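Lic11098 (Leptospira interrogans serogroup Icterohaemorrhagiae serovar copenhageni, PDB 4U08) is a leucine-rich repeat protein of unknown function that binds calcium and zinc ions in its crystals and may act as a virulence factor. Local coordinates at residues L142-F147 and L165-L170. Sequence-based numbering, arbitrary orientation.
Sequences LGHNQF and LDHNQL. With ZN (zinc ion), chain G.
Asn168 reaches across to the 142-147 turn with both ends of its buried amide. Asn168 ND2 donates a nearly straight hydrogen bond to Leu142 O (3.0 Å, 172°) and, through its other N-H, one to Leu165 O of its own turn, both acceptors lying in the amide plane. Asn145 ND2 meets Leu142 O from the opposite face of that carbonyl and also bonds Leu119 O, one turn earlier. OD1 of Asn168 accepts from Phe147 N at 3.2 Å and, weakly, from Asn145 N, while touching the Phe147 ring at its edge. This is the asparagine ladder of a leucine-rich repeat solenoid, in which equivalent asparagines of successive coils tie neighbouring turns together; Asn191 continues it by binding Leu165 O. Inward, Leu142 CD1 and Leu165 CD2 pack side by side, 3.9 Å apart.

The outer side is more open to solvent, although His144 and His167 still stack closely, offset, with His167 CB over the centre of the His144 ring. One water links His144 ND1 to Asp166 OD2, which also accepts a 2.9 Å bond from His167 ND1, probably polarising that imidazole. The other ring nitrogen, His167 NE2, binds zinc at 2.1 Å, alongside His190 and a water; together, carboxylate and metal restrain the ring's rotation.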
loop_
_atom_site.group_PDB
_atom_site.type_symbol
_atom_site.label_atom_id
_atom_site.label_comp_id
_atom_site.label_asym_id
_atom_site.label_seq_id
_atom_site.Cartn_x
_atom_site.Cartn_y
_atom_site.Cartn_z
ATOM N N LEU A 142 -3.716 -8.973 -9.162
ATOM C CA LEU A 142 -4.322 -8.649 -10.471
ATOM C C LEU A 142 -3.917 -7.261 -10.954
ATOM O O LEU A 142 -4.508 -6.726 -11.895
ATOM C CB LEU A 142 -5.862 -8.758 -10.393
ATOM C CG LEU A 142 -6.431 -10.129 -10.082
ATOM C CD1 LEU A 142 -7.851 -10.012 -9.532
ATOM C CD2 LEU A 142 -6.346 -11.044 -11.291
ATOM N N GLY A 143 -2.916 -6.681 -10.298
ATOM C CA GLY A 143 -2.427 -5.358 -10.653
ATOM C C GLY A 143 -1.912 -5.261 -12.086
ATOM O O GLY A 143 -1.500 -6.273 -12.656
ATOM N N HIS A 144 -1.938 -4.065 -12.679
ATOM C CA HIS A 144 -1.414 -3.829 -14.041
ATOM C C HIS A 144 -2.070 -4.724 -15.093
ATOM O O HIS A 144 -1.400 -5.448 -15.822
ATOM C CB HIS A 144 0.135 -3.924 -14.100
ATOM C CG HIS A 144 0.830 -2.883 -13.277
ATOM N ND1 HIS A 144 1.082 -3.109 -11.938
ATOM C CD2 HIS A 144 1.286 -1.652 -13.603
ATOM C CE1 HIS A 144 1.668 -2.016 -11.488
ATOM N NE2 HIS A 144 1.802 -1.108 -12.444
ATOM N N ASN A 145 -3.397 -4.710 -15.129
ATOM C CA ASN A 145 -4.186 -5.443 -16.117
ATOM C C ASN A 145 -5.128 -4.444 -16.776
ATOM O O ASN A 145 -4.836 -3.233 -16.780
ATOM C CB ASN A 145 -4.906 -6.638 -15.470
ATOM C CG ASN A 145 -4.062 -7.865 -15.454
ATOM O OD1 ASN A 145 -3.824 -8.458 -16.493
ATOM N ND2 ASN A 145 -3.544 -8.250 -14.290
ATOM N N GLN A 146 -6.263 -4.917 -17.310
ATOM C CA GLN A 146 -7.214 -4.048 -17.994
ATOM C C GLN A 146 -8.632 -4.190 -17.428
ATOM O O GLN A 146 -9.609 -4.126 -18.183
ATOM C CB GLN A 146 -7.193 -4.321 -19.518
ATOM C CG GLN A 146 -5.924 -3.831 -20.210
ATOM C CD GLN A 146 -5.522 -4.682 -21.391
ATOM O OE1 GLN A 146 -6.061 -5.770 -21.644
ATOM N NE2 GLN A 146 -4.538 -4.208 -22.139
ATOM N N PHE A 147 -8.750 -4.347 -16.101
ATOM C CA PHE A 147 -10.049 -4.433 -15.444
ATOM C C PHE A 147 -10.701 -3.058 -15.307
ATOM O O PHE A 147 -10.179 -2.185 -14.601
ATOM C CB PHE A 147 -9.930 -5.107 -14.063
ATOM C CG PHE A 147 -9.582 -6.571 -14.084
ATOM C CD1 PHE A 147 -10.569 -7.542 -14.278
ATOM C CD2 PHE A 147 -8.272 -6.990 -13.881
ATOM C CE1 PHE A 147 -10.246 -8.907 -14.267
ATOM C CE2 PHE A 147 -7.945 -8.349 -13.888
ATOM C CZ PHE A 147 -8.932 -9.302 -14.086
ATOM N N LEU A 165 -5.173 -5.003 -6.781
ATOM C CA LEU A 165 -5.952 -4.538 -7.934
ATOM C C LEU A 165 -5.450 -3.192 -8.433
ATOM O O LEU A 165 -6.160 -2.482 -9.131
ATOM C CB LEU A 165 -7.438 -4.455 -7.560
ATOM C CG LEU A 165 -8.192 -5.786 -7.563
ATOM C CD1 LEU A 165 -9.487 -5.638 -6.816
ATOM C CD2 LEU A 165 -8.451 -6.245 -8.996
ATOM N N ASP A 166 -4.201 -2.854 -8.081
ATOM C CA ASP A 166 -3.588 -1.582 -8.441
ATOM C C ASP A 166 -3.372 -1.468 -9.960
ATOM O O ASP A 166 -3.151 -2.480 -10.633
ATOM C CB ASP A 166 -2.235 -1.444 -7.713
ATOM C CG ASP A 166 -1.266 -2.556 -8.091
ATOM O OD1 ASP A 166 -1.413 -3.689 -7.546
ATOM O OD2 ASP A 166 -0.421 -2.325 -8.988
ATOM N N HIS A 167 -3.352 -0.228 -10.472
ATOM C CA HIS A 167 -3.070 0.066 -11.891
ATOM C C HIS A 167 -3.997 -0.674 -12.854
ATOM O O HIS A 167 -3.557 -1.321 -13.794
ATOM C CB HIS A 167 -1.586 -0.188 -12.219
ATOM C CG HIS A 167 -0.673 0.700 -11.433
ATOM N ND1 HIS A 167 -0.196 0.324 -10.191
ATOM C CD2 HIS A 167 -0.204 1.932 -11.728
ATOM C CE1 HIS A 167 0.528 1.344 -9.761
ATOM N NE2 HIS A 167 0.570 2.326 -10.654
ATOM N N ASN A 168 -5.286 -0.581 -12.585
ATOM C CA ASN A 168 -6.321 -1.108 -13.470
ATOM C C ASN A 168 -7.131 0.104 -13.864
ATOM O O ASN A 168 -6.618 1.232 -13.746
ATOM C CB ASN A 168 -7.136 -2.217 -12.793
ATOM C CG ASN A 168 -6.450 -3.530 -12.924
ATOM O OD1 ASN A 168 -6.361 -4.084 -14.015
ATOM N ND2 ASN A 168 -5.872 -4.037 -11.848
ATOM N N GLN A 169 -8.355 -0.076 -14.334
ATOM C CA GLN A 169 -9.146 1.091 -14.701
ATOM C C GLN A 169 -10.465 1.130 -13.941
ATOM O O GLN A 169 -11.451 1.649 -14.455
ATOM C CB GLN A 169 -9.309 1.206 -16.243
ATOM C CG GLN A 169 -8.947 -0.083 -16.998
ATOM C CD GLN A 169 -7.643 0.008 -17.738
ATOM O OE1 GLN A 169 -7.615 0.210 -18.961
ATOM N NE2 GLN A 169 -6.534 -0.180 -17.026
ATOM N N LEU A 170 -10.449 0.687 -12.650
ATOM C CA LEU A 170 -11.637 0.661 -11.796
ATOM C C LEU A 170 -12.205 2.019 -11.452
ATOM O O LEU A 170 -11.489 2.868 -10.939
ATOM C CB LEU A 170 -11.386 -0.143 -10.490
ATOM C CG LEU A 170 -10.845 -1.551 -10.641
ATOM C CD1 LEU A 170 -10.516 -2.149 -9.262
ATOM C CD2 LEU A 170 -11.827 -2.448 -11.359
HETATM ZN ZN ZN G . 0.832 4.363 -10.400
HETATM O O HOH W 1 -1.183 -6.847 -7.682
HETATM O O HOH W 2 1.355 -4.753 -9.681
HETATM O O HOH W 3 0.716 4.944 -8.270
#